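Fimbrin (Schizosaccharomyces pombe, PDB 1RT8) binds actin filaments and associates with actin structures that establish and maintain cell polarity, with roles in cytokinesis, mating and spore formation. Local coordinates at residues Asp50-Ser55 with Arg69-Gln74; Cys85-Asn90 with Ala481-Ala486; Tyr196-Asn201 with Cys208-Leu213; Asp217-Ala222 with Thr239-Val244; Phe364-Ile369 with Leu383-Gln388. All blocks are in the same frame, centred on the assembly; numbering follows the deposited sequence.

Contact 1: Asp50-Ser55 with Arg69-Gln74; sequences DGLILS and RVLNKQ
A serine hydroxyl packed against a leucine's methyls is the unusual feature: S55 OG lies 3.6 Å from L71 CD2, and L71 CD1 comes equally near S55 CB. The oxygen is not short of a partner. With OG beside the backbone N and anti to the carbonyl carbon (chi1 -71°), it donates back to G51 O over 2.9 Å. That carbonyl also accepts the S55 backbone N-H, the two donors arriving from opposite faces of its plane, which makes a doubly gripped oxygen in the first turn of helix 52-61.

L52 and L71 run alongside one another, pointing opposite ways. L52 CD2 does the touching, 4.0 Å from L71 CB, and the same methyl rests 3.6 Å from N72 O. K73 brings its backbone CA to the other methyl, L52 CD1, at 4.3 Å. Before the helix, D50 OD1 accepts at 3.1 Å from L52 N, which comes in 44° above the carboxylate plane and closes an Asx turn, while D50 OD2 is committed to a salt bridge with R34.

Both segments lean on helix 82-99, where N88 serves them together: its ND2 donates to D50 O and its OD1 accepts from N72 N. Between the segments the contacts are van der Waals; the polar groups are paid for locally, by R34 or through that helix, so the fit relies on leucine shape rather than on a direct polar link.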
# COMPACT_ATOMS: atom_id res chain seq x y z
N ASP A 50 -9.27 19.64 -0.78
CA ASP A 50 -7.97 20.14 -1.20
C ASP A 50 -6.81 19.19 -0.97
O ASP A 50 -5.65 19.57 -1.09
CB ASP A 50 -7.66 21.52 -0.57
CG ASP A 50 -7.38 21.46 0.92
OD1 ASP A 50 -7.32 20.36 1.51
OD2 ASP A 50 -7.22 22.55 1.52
N GLY A 51 -7.13 17.94 -0.63
CA GLY A 51 -6.11 16.93 -0.41
C GLY A 51 -5.19 17.00 0.79
O GLY A 51 -4.43 16.05 1.03
N LEU A 52 -5.23 18.08 1.57
CA LEU A 52 -4.34 18.20 2.73
C LEU A 52 -4.61 17.17 3.83
O LEU A 52 -3.69 16.50 4.31
CB LEU A 52 -4.40 19.62 3.30
CG LEU A 52 -3.78 20.67 2.36
CD1 LEU A 52 -4.00 22.07 2.92
CD2 LEU A 52 -2.30 20.39 2.20
N ILE A 53 -5.87 17.06 4.24
CA ILE A 53 -6.26 16.11 5.28
C ILE A 53 -5.87 14.69 4.88
O ILE A 53 -5.30 13.95 5.69
CB ILE A 53 -7.77 16.16 5.53
CG1 ILE A 53 -8.13 17.48 6.21
CG2 ILE A 53 -8.20 14.97 6.38
CD1 ILE A 53 -9.60 17.64 6.49
N LEU A 54 -6.18 14.31 3.65
CA LEU A 54 -5.85 12.97 3.18
C LEU A 54 -4.35 12.73 3.14
O LEU A 54 -3.88 11.66 3.51
CB LEU A 54 -6.46 12.72 1.79
CG LEU A 54 -7.98 12.61 1.84
CD1 LEU A 54 -8.56 12.53 0.43
CD2 LEU A 54 -8.36 11.38 2.66
N SER A 55 -3.59 13.73 2.69
CA SER A 55 -2.13 13.61 2.63
C SER A 55 -1.59 13.39 4.03
O SER A 55 -0.66 12.61 4.23
CB SER A 55 -1.50 14.88 2.02
OG SER A 55 -1.76 14.98 0.63
N ARG A 69 6.23 19.30 1.64
CA ARG A 69 6.61 20.56 1.03
C ARG A 69 6.17 20.67 -0.43
O ARG A 69 6.35 21.72 -1.05
CB ARG A 69 8.12 20.77 1.14
CG ARG A 69 8.61 20.89 2.57
CD ARG A 69 10.11 20.87 2.60
NE ARG A 69 10.63 19.70 1.90
CZ ARG A 69 11.91 19.51 1.63
NH1 ARG A 69 12.80 20.42 1.99
NH2 ARG A 69 12.30 18.42 0.98
N VAL A 70 5.61 19.59 -0.99
CA VAL A 70 5.14 19.63 -2.39
C VAL A 70 3.67 20.04 -2.44
O VAL A 70 3.14 20.39 -3.50
CB VAL A 70 5.25 18.24 -3.11
CG1 VAL A 70 6.67 17.70 -3.04
CG2 VAL A 70 4.26 17.25 -2.51
N LEU A 71 3.00 20.00 -1.30
CA LEU A 71 1.59 20.34 -1.23
C LEU A 71 1.32 21.84 -1.15
O LEU A 71 2.07 22.57 -0.51
CB LEU A 71 0.95 19.68 -0.01
CG LEU A 71 1.02 18.16 0.09
CD1 LEU A 71 0.61 17.71 1.48
CD2 LEU A 71 0.12 17.54 -0.98
N ASN A 72 0.26 22.28 -1.82
CA ASN A 72 -0.14 23.68 -1.78
C ASN A 72 -0.82 23.78 -0.43
O ASN A 72 -1.74 23.01 -0.14
CB ASN A 72 -1.13 23.97 -2.90
CG ASN A 72 -0.54 23.75 -4.27
OD1 ASN A 72 0.53 24.27 -4.57
ND2 ASN A 72 -1.22 22.99 -5.11
N LYS A 73 -0.39 24.73 0.40
CA LYS A 73 -0.93 24.83 1.75
C LYS A 73 -1.79 26.03 2.16
O LYS A 73 -1.55 26.61 3.22
CB LYS A 73 0.21 24.67 2.75
CG LYS A 73 0.94 23.35 2.63
CD LYS A 73 2.15 23.29 3.53
CE LYS A 73 2.88 21.96 3.37
NZ LYS A 73 4.11 21.89 4.21
N GLN A 74 -2.79 26.38 1.37
CA GLN A 74 -3.66 27.49 1.73
C GLN A 74 -5.10 27.01 1.95
O GLN A 74 -5.71 26.43 1.05
CB GLN A 74 -3.63 28.57 0.65
CG GLN A 74 -4.18 29.92 1.10
CD GLN A 74 -3.48 30.43 2.35
OE1 GLN A 74 -2.39 29.97 2.69
NE2 GLN A 74 -4.11 31.38 3.04

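Contact 2: Cys85-Asn90 with Ala481-Ala486; sequences CIENNN and ARKLGA
N90 and K483 bring their CA atoms to within 5.0 Å, so the backbone of helix 82-99 comes close to the C-terminal end of helix 467-483. N90 fills the junction. Its CG stands anti to the carbonyl carbon (chi1 -78°), which carries ND2 to K483 O at 3.1 Å. The N-H points well at the oxygen (162°), and the oxygen lies close to the amide plane, yet the donor sits above the carbonyl plane of K483 and not on a lone pair. N90 CB fits closely, 3.4 Å from R482 O, an oxygen that accepts from N94 one turn further along helix 82-99.

The carbonyl that N90 takes belongs to a helix end closed by a Schellman motif. G485 has positive phi (100°), and the chain turns back through A486 N to A481 O at 2.9 Å and G485 N to R482 O at the same length. The N90 bond to this helix end joins the first calponin-homology domain to the fourth across 390 intervening residues.

K483 lays its aliphatic part along E87: CG is 3.8 Å from E87 CB and 3.6 Å from E87 O. A bend at chi3 follows, and NZ stays 5.1 Å from E87 OE1, the charges opposite but apart. Y455 serves both ends, its ring making a cation-pi contact with K483 and its OH a hydrogen bond with E87 OE2, while N72 ND2 donates to E87 OE1.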
# COMPACT_ATOMS: atom_id res chain seq x y z
N CYS A 85 -5.89 22.23 -5.82
CA CYS A 85 -6.50 21.06 -5.20
C CYS A 85 -6.19 19.80 -6.03
O CYS A 85 -5.96 18.72 -5.47
CB CYS A 85 -8.01 21.23 -5.08
SG CYS A 85 -8.59 22.45 -3.86
N ILE A 86 -6.19 19.93 -7.35
CA ILE A 86 -5.91 18.80 -8.23
C ILE A 86 -4.47 18.32 -8.05
O ILE A 86 -4.22 17.12 -7.96
CB ILE A 86 -6.14 19.15 -9.71
CG1 ILE A 86 -7.64 19.33 -9.98
CG2 ILE A 86 -5.57 18.04 -10.60
CD1 ILE A 86 -8.48 18.09 -9.71
N GLU A 87 -3.52 19.27 -8.01
CA GLU A 87 -2.11 18.94 -7.81
C GLU A 87 -1.97 18.16 -6.51
O GLU A 87 -1.36 17.10 -6.47
CB GLU A 87 -1.25 20.21 -7.75
CG GLU A 87 -1.25 21.05 -9.03
CD GLU A 87 -0.40 22.31 -8.91
OE1 GLU A 87 -0.54 23.03 -7.90
OE2 GLU A 87 0.40 22.58 -9.82
N ASN A 88 -2.55 18.70 -5.44
CA ASN A 88 -2.49 18.03 -4.14
C ASN A 88 -3.16 16.65 -4.23
O ASN A 88 -2.66 15.67 -3.68
CB ASN A 88 -3.21 18.87 -3.08
CG ASN A 88 -2.38 20.06 -2.61
OD1 ASN A 88 -1.28 20.29 -3.09
ND2 ASN A 88 -2.92 20.81 -1.64
N ASN A 89 -4.30 16.58 -4.89
CA ASN A 89 -5.00 15.31 -5.00
C ASN A 89 -4.24 14.28 -5.82
O ASN A 89 -4.39 13.08 -5.59
CB ASN A 89 -6.42 15.52 -5.52
CG ASN A 89 -7.31 16.20 -4.48
OD1 ASN A 89 -7.04 16.11 -3.28
ND2 ASN A 89 -8.37 16.85 -4.93
N ASN A 90 -3.42 14.74 -6.75
CA ASN A 90 -2.60 13.82 -7.54
C ASN A 90 -1.61 13.14 -6.59
O ASN A 90 -1.35 11.93 -6.69
CB ASN A 90 -1.82 14.56 -8.62
CG ASN A 90 -2.68 14.91 -9.82
OD1 ASN A 90 -3.78 14.40 -9.97
ND2 ASN A 90 -2.17 15.78 -10.68
N ALA A 481 6.96 13.88 -8.50
CA ALA A 481 6.56 13.07 -9.64
C ALA A 481 5.09 12.68 -9.47
O ALA A 481 4.31 12.67 -10.42
CB ALA A 481 7.46 11.82 -9.74
N ARG A 482 4.69 12.38 -8.24
CA ARG A 482 3.32 12.00 -7.98
C ARG A 482 2.40 13.19 -8.20
O ARG A 482 1.26 13.02 -8.65
CB ARG A 482 3.17 11.41 -6.57
CG ARG A 482 3.71 9.98 -6.51
CD ARG A 482 3.79 9.40 -5.11
NE ARG A 482 4.27 8.01 -5.16
CZ ARG A 482 4.78 7.35 -4.13
NH1 ARG A 482 4.90 7.95 -2.95
NH2 ARG A 482 5.20 6.10 -4.30
N LYS A 483 2.89 14.39 -7.90
CA LYS A 483 2.08 15.60 -8.10
C LYS A 483 1.83 15.79 -9.61
O LYS A 483 0.83 16.37 -10.01
CB LYS A 483 2.80 16.85 -7.56
CG LYS A 483 1.94 18.12 -7.64
CD LYS A 483 2.77 19.42 -7.63
CE LYS A 483 3.43 19.69 -6.30
NZ LYS A 483 3.86 21.12 -6.16
N LEU A 484 2.75 15.29 -10.43
CA LEU A 484 2.61 15.39 -11.88
C LEU A 484 1.73 14.26 -12.44
O LEU A 484 1.40 14.24 -13.64
CB LEU A 484 3.98 15.33 -12.55
CG LEU A 484 4.91 16.54 -12.45
CD1 LEU A 484 6.30 16.11 -12.88
CD2 LEU A 484 4.41 17.69 -13.32
N GLY A 485 1.36 13.32 -11.58
CA GLY A 485 0.53 12.20 -11.99
C GLY A 485 1.28 10.90 -12.25
O GLY A 485 0.71 9.94 -12.74
N ALA A 486 2.56 10.86 -11.90
CA ALA A 486 3.37 9.66 -12.12
C ALA A 486 3.01 8.52 -11.16
O ALA A 486 2.84 8.74 -9.97
CB ALA A 486 4.85 10.00 -11.99

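Contact 3: Tyr196-Asn201 with Cys208-Leu213; sequences YTVLLN and CSRAPL
T197, C208 and N201 give up the most surface here, and each meets the other segment differently. T197 enters with its methyl: CG2 lies anti to the backbone N, 3.6 Å from S209 O and 3.9 Å from L213 CG, while OG1, which is hydrogen-bonded to G193 O just before the helix, passes 3.6 Å from P212 CB. A water donates to T197 O and to S209 O, bridging the two backbones.

C208 turns its CB onto the helix, 4.0 Å from L200 CB. Its carbonyl receives the N201 amide: ND2 reaches C208 O at 2.8 Å, in the carbonyl plane and on a lone pair. This clamps the connection that follows helix 194-203 back along that helix, within the second calponin-homology domain, before the chain enters helix 218-230.

An alanine at N201 is likely to leave C208 O without this donor and open a gap beside R210. That arginine crosses the amide at about a right angle, the guanidinium and amide planes 72° apart, with R210 CG 3.8 Å from N201 CG. V198 CG2 lies over one guanidinium face, and R210 NH2 donates to A177 O.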
# COMPACT_ATOMS: atom_id res chain seq x y z
N TYR A 196 -14.46 -11.59 22.63
CA TYR A 196 -13.74 -10.40 23.09
C TYR A 196 -13.52 -10.50 24.60
O TYR A 196 -12.42 -10.25 25.09
CB TYR A 196 -14.54 -9.14 22.76
CG TYR A 196 -14.41 -8.63 21.33
CD1 TYR A 196 -15.44 -7.88 20.75
CD2 TYR A 196 -13.26 -8.87 20.58
CE1 TYR A 196 -15.33 -7.38 19.47
CE2 TYR A 196 -13.14 -8.36 19.27
CZ TYR A 196 -14.18 -7.61 18.73
OH TYR A 196 -14.10 -7.09 17.45
N THR A 197 -14.57 -10.87 25.33
CA THR A 197 -14.49 -11.01 26.78
C THR A 197 -13.41 -12.02 27.20
O THR A 197 -12.63 -11.77 28.10
CB THR A 197 -15.84 -11.45 27.38
OG1 THR A 197 -16.81 -10.42 27.19
CG2 THR A 197 -15.70 -11.73 28.87
N VAL A 198 -13.38 -13.18 26.54
CA VAL A 198 -12.39 -14.20 26.86
C VAL A 198 -11.00 -13.67 26.50
O VAL A 198 -10.04 -13.85 27.25
CB VAL A 198 -12.68 -15.52 26.10
CG1 VAL A 198 -11.58 -16.52 26.36
CG2 VAL A 198 -14.02 -16.09 26.55
N LEU A 199 -10.89 -13.01 25.34
CA LEU A 199 -9.62 -12.44 24.91
C LEU A 199 -9.09 -11.45 25.94
O LEU A 199 -7.95 -11.56 26.39
CB LEU A 199 -9.77 -11.74 23.55
CG LEU A 199 -8.57 -10.90 23.07
CD1 LEU A 199 -7.34 -11.79 22.94
CD2 LEU A 199 -8.89 -10.23 21.74
N LEU A 200 -9.92 -10.48 26.32
CA LEU A 200 -9.51 -9.49 27.30
C LEU A 200 -9.14 -10.11 28.65
O LEU A 200 -8.21 -9.67 29.32
CB LEU A 200 -10.63 -8.46 27.49
CG LEU A 200 -10.94 -7.59 26.27
CD1 LEU A 200 -11.93 -6.50 26.67
CD2 LEU A 200 -9.65 -6.96 25.75
N ASN A 201 -9.88 -11.15 29.05
CA ASN A 201 -9.60 -11.83 30.31
C ASN A 201 -8.31 -12.63 30.20
O ASN A 201 -7.60 -12.82 31.19
CB ASN A 201 -10.77 -12.75 30.68
CG ASN A 201 -10.44 -13.67 31.83
OD1 ASN A 201 -10.07 -14.83 31.63
ND2 ASN A 201 -10.55 -13.16 33.05
N CYS A 208 -9.81 -7.50 33.66
CA CYS A 208 -10.96 -7.98 32.90
C CYS A 208 -11.35 -9.40 33.28
O CYS A 208 -10.54 -10.32 33.20
CB CYS A 208 -10.64 -7.90 31.41
SG CYS A 208 -10.02 -6.28 30.88
N SER A 209 -12.60 -9.56 33.69
CA SER A 209 -13.13 -10.85 34.10
C SER A 209 -14.06 -11.42 33.04
O SER A 209 -14.32 -10.78 32.02
CB SER A 209 -13.89 -10.70 35.42
OG SER A 209 -14.47 -11.93 35.83
N ARG A 210 -14.56 -12.64 33.28
CA ARG A 210 -15.46 -13.28 32.34
C ARG A 210 -16.92 -13.02 32.73
O ARG A 210 -17.84 -13.64 32.18
CB ARG A 210 -15.20 -14.80 32.28
CG ARG A 210 -13.89 -15.20 31.57
CD ARG A 210 -13.83 -16.72 31.33
NE ARG A 210 -12.63 -17.13 30.60
CZ ARG A 210 -12.41 -18.35 30.12
NH1 ARG A 210 -13.30 -19.31 30.29
NH2 ARG A 210 -11.29 -18.63 29.47
N ALA A 211 -17.13 -12.09 33.65
CA ALA A 211 -18.48 -11.76 34.11
C ALA A 211 -19.44 -11.37 32.97
O ALA A 211 -20.62 -11.72 33.01
CB ALA A 211 -18.42 -10.64 35.15
N PRO A 212 -18.96 -10.63 31.96
CA PRO A 212 -19.86 -10.24 30.87
C PRO A 212 -20.52 -11.45 30.20
O PRO A 212 -21.62 -11.36 29.65
CB PRO A 212 -18.93 -9.49 29.91
CG PRO A 212 -17.95 -8.86 30.85
CD PRO A 212 -17.64 -9.99 31.80
N LEU A 213 -19.84 -12.59 30.25
CA LEU A 213 -20.39 -13.81 29.66
C LEU A 213 -21.75 -14.12 30.28
O LEU A 213 -22.61 -14.74 29.64
CB LEU A 213 -19.43 -14.97 29.88
CG LEU A 213 -18.09 -14.86 29.13
CD1 LEU A 213 -17.17 -16.03 29.51
CD2 LEU A 213 -18.36 -14.84 27.64
O HOH W 1 -13.22 -9.81 29.73

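Contact 4: Asp217-Ala222 with Thr239-Val244; sequences DVLQRA and TPTAMV
Apolar contacts carry this helix pair, and A222 is their centre. Its CB touches M243 SD at 3.5 Å and P240 CB at 4.0 Å, with V244 CG2 close by. In M243, CG anti to the backbone N (chi1 180°) and an extended chi2 carry SD to A222 CB; the later bend at chi3 turns CE toward A222 O. At the outer side, L219 crosses V244 at about a right angle, its CD1 3.8 Å from V244 CG2. The same leucine methyl rests 3.9 Å from P240 O. V218 and V244 meet tip to tip through their CG2 methyls, 4.0 Å apart.

The capping bonds lie within each segment and fix the two helix starts. D217 is an N-cap: OD1 accepts from Q220 N at 2.9 Å, met on the anti side and 33° out of the carboxylate plane, and more weakly from L219 N. T239 caps the other helix through OG1, which accepts from A242 N at 3.0 Å. Both T239 OG1 and T241 OG1 are also hydrogen-bonded to E12 of helix 11-25, a residue in the first calponin-homology range.

The segment axes approach to 8.7 Å at 119°, a steep crossing. Here the start of the long helix 218-230 is covered by the short helix 240-244, an arrangement belonging to the calponin-homology fold, in which short helices connect the longer ones of an all-helical bundle.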
# COMPACT_ATOMS: atom_id res chain seq x y z
N ASP A 217 -28.45 -9.80 27.84
CA ASP A 217 -28.69 -8.81 26.79
C ASP A 217 -27.35 -8.57 26.08
O ASP A 217 -26.41 -8.04 26.68
CB ASP A 217 -29.22 -7.51 27.38
CG ASP A 217 -29.58 -6.48 26.31
OD1 ASP A 217 -28.67 -6.07 25.56
OD2 ASP A 217 -30.76 -6.10 26.21
N VAL A 218 -27.27 -8.96 24.81
CA VAL A 218 -26.04 -8.82 24.04
C VAL A 218 -25.60 -7.37 23.88
O VAL A 218 -24.40 -7.08 23.83
CB VAL A 218 -26.18 -9.46 22.63
CG1 VAL A 218 -27.17 -8.66 21.78
CG2 VAL A 218 -24.83 -9.52 21.95
N LEU A 219 -26.55 -6.45 23.80
CA LEU A 219 -26.21 -5.05 23.65
C LEU A 219 -25.54 -4.55 24.92
O LEU A 219 -24.62 -3.73 24.86
CB LEU A 219 -27.46 -4.23 23.33
CG LEU A 219 -27.19 -2.89 22.65
CD1 LEU A 219 -26.12 -3.06 21.56
CD2 LEU A 219 -28.49 -2.36 22.06
N GLN A 220 -25.99 -5.04 26.08
CA GLN A 220 -25.40 -4.63 27.35
C GLN A 220 -24.05 -5.28 27.52
O GLN A 220 -23.12 -4.69 28.07
CB GLN A 220 -26.29 -5.02 28.53
CG GLN A 220 -27.59 -4.25 28.64
CD GLN A 220 -28.46 -4.74 29.79
OE1 GLN A 220 -28.00 -4.83 30.93
NE2 GLN A 220 -29.71 -5.07 29.49
N ARG A 221 -23.93 -6.52 27.06
CA ARG A 221 -22.67 -7.23 27.17
C ARG A 221 -21.61 -6.49 26.35
O ARG A 221 -20.46 -6.35 26.78
CB ARG A 221 -22.81 -8.66 26.65
CG ARG A 221 -21.57 -9.51 26.82
CD ARG A 221 -21.76 -10.83 26.11
NE ARG A 221 -22.99 -11.48 26.54
CZ ARG A 221 -23.63 -12.42 25.85
NH1 ARG A 221 -23.14 -12.83 24.69
NH2 ARG A 221 -24.75 -12.95 26.32
N ALA A 222 -22.00 -6.01 25.18
CA ALA A 222 -21.10 -5.29 24.29
C ALA A 222 -20.55 -4.05 24.97
O ALA A 222 -19.39 -3.70 24.81
CB ALA A 222 -21.82 -4.90 23.01
N THR A 239 -18.06 0.48 18.91
CA THR A 239 -19.16 0.89 19.77
C THR A 239 -20.02 -0.34 20.03
O THR A 239 -19.97 -1.32 19.27
CB THR A 239 -20.05 1.95 19.11
OG1 THR A 239 -20.63 1.41 17.92
CG2 THR A 239 -19.23 3.20 18.77
N PRO A 240 -20.84 -0.32 21.09
CA PRO A 240 -21.70 -1.47 21.39
C PRO A 240 -22.53 -1.90 20.19
O PRO A 240 -22.63 -3.08 19.89
CB PRO A 240 -22.57 -0.95 22.54
CG PRO A 240 -21.64 -0.00 23.24
CD PRO A 240 -21.03 0.75 22.08
N THR A 241 -23.12 -0.92 19.51
CA THR A 241 -23.96 -1.19 18.34
C THR A 241 -23.15 -1.68 17.14
O THR A 241 -23.60 -2.55 16.40
CB THR A 241 -24.76 0.08 17.93
OG1 THR A 241 -23.89 1.22 17.94
CG2 THR A 241 -25.92 0.32 18.90
N ALA A 242 -21.94 -1.14 16.96
CA ALA A 242 -21.09 -1.57 15.85
C ALA A 242 -20.60 -2.99 16.10
O ALA A 242 -20.37 -3.76 15.17
CB ALA A 242 -19.91 -0.62 15.69
N MET A 243 -20.45 -3.34 17.37
CA MET A 243 -20.00 -4.68 17.74
C MET A 243 -21.07 -5.70 17.40
O MET A 243 -20.80 -6.69 16.71
CB MET A 243 -19.70 -4.77 19.24
CG MET A 243 -19.24 -6.16 19.64
SD MET A 243 -19.03 -6.40 21.41
CE MET A 243 -17.68 -5.35 21.72
N VAL A 244 -22.27 -5.47 17.92
CA VAL A 244 -23.40 -6.37 17.70
C VAL A 244 -23.77 -6.43 16.22
O VAL A 244 -24.27 -7.45 15.75
CB VAL A 244 -24.62 -5.91 18.52
CG1 VAL A 244 -25.83 -6.75 18.16
CG2 VAL A 244 -24.32 -6.04 20.00

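Contact 5: Phe364-Ile369 with Leu383-Gln388; sequences FSLVGI and LALVWQ
I369 N donates to L366 O at 2.8 Å, closing a type I turn whose two ends both rest on helix 379-397. I369 sends CD1 down to A384 CB, 3.8 Å away. L366 meets L385 obliquely, CD2 to CD1 at 3.5 Å, a tight methyl contact. L385 is placed for it by its first torsion: CG anti to the backbone N (chi1 169°) carries CD1 across to the turn, where it also approaches the F364 ring at the edge, near its plane, 4.3 Å from F364 CD2.

F364 and Q388 lie antiparallel side by side. Q388 CB rests against F364 CG at 4.0 Å, and the backbone oxygen of Q388 stands over one face of the ring, 3.9 Å above the plane and offset toward the rim. Further out, Q388 CG lies 3.5 Å from S365 O and 3.8 Å from L366 CD2, so the methylene groups of this glutamine fill the angle between the phenylalanine and the leucine. A glycine in its place would probably leave L366 CD2 and the CG and CD2 atoms of F364 without the methylenes packed on them.

F364 also touches M389 and M392, while L385 packs on L316 and Y320. Apolar carbons dominate, so this loop of the third calponin-homology domain is probably held to its helix by the burial of F364, L366 and I369 against A384, L385 and the methylenes of Q388.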
# COMPACT_ATOMS: atom_id res chain seq x y z
N PHE A 364 9.92 -10.50 -25.19
CA PHE A 364 10.73 -10.53 -23.97
C PHE A 364 12.05 -11.24 -24.24
O PHE A 364 12.17 -12.04 -25.17
CB PHE A 364 10.02 -11.31 -22.85
CG PHE A 364 8.75 -10.68 -22.32
CD1 PHE A 364 8.20 -9.55 -22.92
CD2 PHE A 364 8.10 -11.24 -21.22
CE1 PHE A 364 7.00 -9.00 -22.44
CE2 PHE A 364 6.91 -10.70 -20.73
CZ PHE A 364 6.36 -9.58 -21.34
N SER A 365 13.06 -10.93 -23.44
CA SER A 365 14.34 -11.60 -23.56
C SER A 365 14.33 -12.61 -22.41
O SER A 365 14.56 -12.25 -21.26
CB SER A 365 15.48 -10.60 -23.40
OG SER A 365 16.73 -11.26 -23.45
N LEU A 366 14.04 -13.87 -22.73
CA LEU A 366 13.96 -14.93 -21.73
C LEU A 366 14.76 -16.19 -22.10
O LEU A 366 14.54 -17.26 -21.54
CB LEU A 366 12.49 -15.32 -21.53
CG LEU A 366 11.52 -14.17 -21.19
CD1 LEU A 366 10.09 -14.66 -21.33
CD2 LEU A 366 11.77 -13.65 -19.76
N VAL A 367 15.69 -16.05 -23.04
CA VAL A 367 16.48 -17.18 -23.51
C VAL A 367 16.98 -18.19 -22.47
O VAL A 367 16.96 -19.40 -22.72
CB VAL A 367 17.69 -16.69 -24.33
CG1 VAL A 367 18.24 -17.84 -25.18
CG2 VAL A 367 17.28 -15.51 -25.22
N GLY A 368 17.43 -17.72 -21.31
CA GLY A 368 17.92 -18.66 -20.30
C GLY A 368 16.93 -19.06 -19.22
O GLY A 368 17.29 -19.67 -18.22
N ILE A 369 15.66 -18.72 -19.42
CA ILE A 369 14.64 -19.03 -18.42
C ILE A 369 13.68 -20.10 -18.88
O ILE A 369 13.32 -20.17 -20.05
CB ILE A 369 13.84 -17.76 -18.08
CG1 ILE A 369 14.78 -16.71 -17.50
CG2 ILE A 369 12.71 -18.10 -17.12
CD1 ILE A 369 14.13 -15.39 -17.23
N LEU A 383 12.56 -12.95 -10.88
CA LEU A 383 12.69 -11.49 -10.94
C LEU A 383 12.96 -11.06 -12.38
O LEU A 383 12.46 -10.05 -12.85
CB LEU A 383 13.83 -11.02 -10.06
CG LEU A 383 13.65 -11.01 -8.54
CD1 LEU A 383 15.02 -10.83 -7.90
CD2 LEU A 383 12.71 -9.87 -8.12
N ALA A 384 13.78 -11.84 -13.09
CA ALA A 384 14.13 -11.52 -14.46
C ALA A 384 12.89 -11.56 -15.38
O ALA A 384 12.72 -10.69 -16.24
CB ALA A 384 15.20 -12.49 -14.98
N LEU A 385 12.04 -12.57 -15.19
CA LEU A 385 10.84 -12.67 -16.02
C LEU A 385 9.86 -11.53 -15.73
O LEU A 385 9.34 -10.91 -16.65
CB LEU A 385 10.14 -14.02 -15.81
CG LEU A 385 8.74 -14.18 -16.42
CD1 LEU A 385 8.80 -13.96 -17.93
CD2 LEU A 385 8.21 -15.58 -16.10
N VAL A 386 9.61 -11.24 -14.46
CA VAL A 386 8.69 -10.15 -14.16
C VAL A 386 9.28 -8.84 -14.68
O VAL A 386 8.55 -8.02 -15.24
CB VAL A 386 8.38 -10.04 -12.65
CG1 VAL A 386 7.51 -8.83 -12.39
CG2 VAL A 386 7.66 -11.30 -12.18
N TRP A 387 10.58 -8.66 -14.51
CA TRP A 387 11.23 -7.44 -15.00
C TRP A 387 10.98 -7.27 -16.49
O TRP A 387 10.64 -6.18 -16.94
CB TRP A 387 12.73 -7.45 -14.73
CG TRP A 387 13.45 -6.35 -15.44
CD1 TRP A 387 14.45 -6.49 -16.37
CD2 TRP A 387 13.21 -4.94 -15.32
NE1 TRP A 387 14.84 -5.25 -16.83
CE2 TRP A 387 14.10 -4.28 -16.20
CE3 TRP A 387 12.34 -4.17 -14.54
CZ2 TRP A 387 14.14 -2.89 -16.33
CZ3 TRP A 387 12.38 -2.77 -14.67
CH2 TRP A 387 13.27 -2.15 -15.56
N GLN A 388 11.17 -8.33 -17.26
CA GLN A 388 10.94 -8.24 -18.70
C GLN A 388 9.51 -7.79 -18.98
O GLN A 388 9.27 -7.02 -19.91
CB GLN A 388 11.20 -9.58 -19.38
CG GLN A 388 12.65 -9.93 -19.45
CD GLN A 388 13.43 -8.99 -20.35
OE1 GLN A 388 14.54 -8.58 -20.02
NE2 GLN A 388 12.85 -8.66 -21.51

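In the fold
Contacts 1 and 2 are neighbours, their centres 10 Å apart: N72 and V70 of the first meet N88, E87 and K483 of the second, so helix 82-99 serves both. Contacts 3 and 4, with centres 14 Å apart, share the second calponin-homology domain, where Y196 touches M243 and P212 touches R221. Contact 5 stands by itself in the third domain, about 33 Å between centres from contact 2 and about 55 Å from contacts 3 and 4. Along the chain, contacts 3, 4 and 5 all lie inside the loop that contact 2 closes; contact 2 joins actin-binding region 1 to actin-binding region 2, whereas each of the others stays within one region.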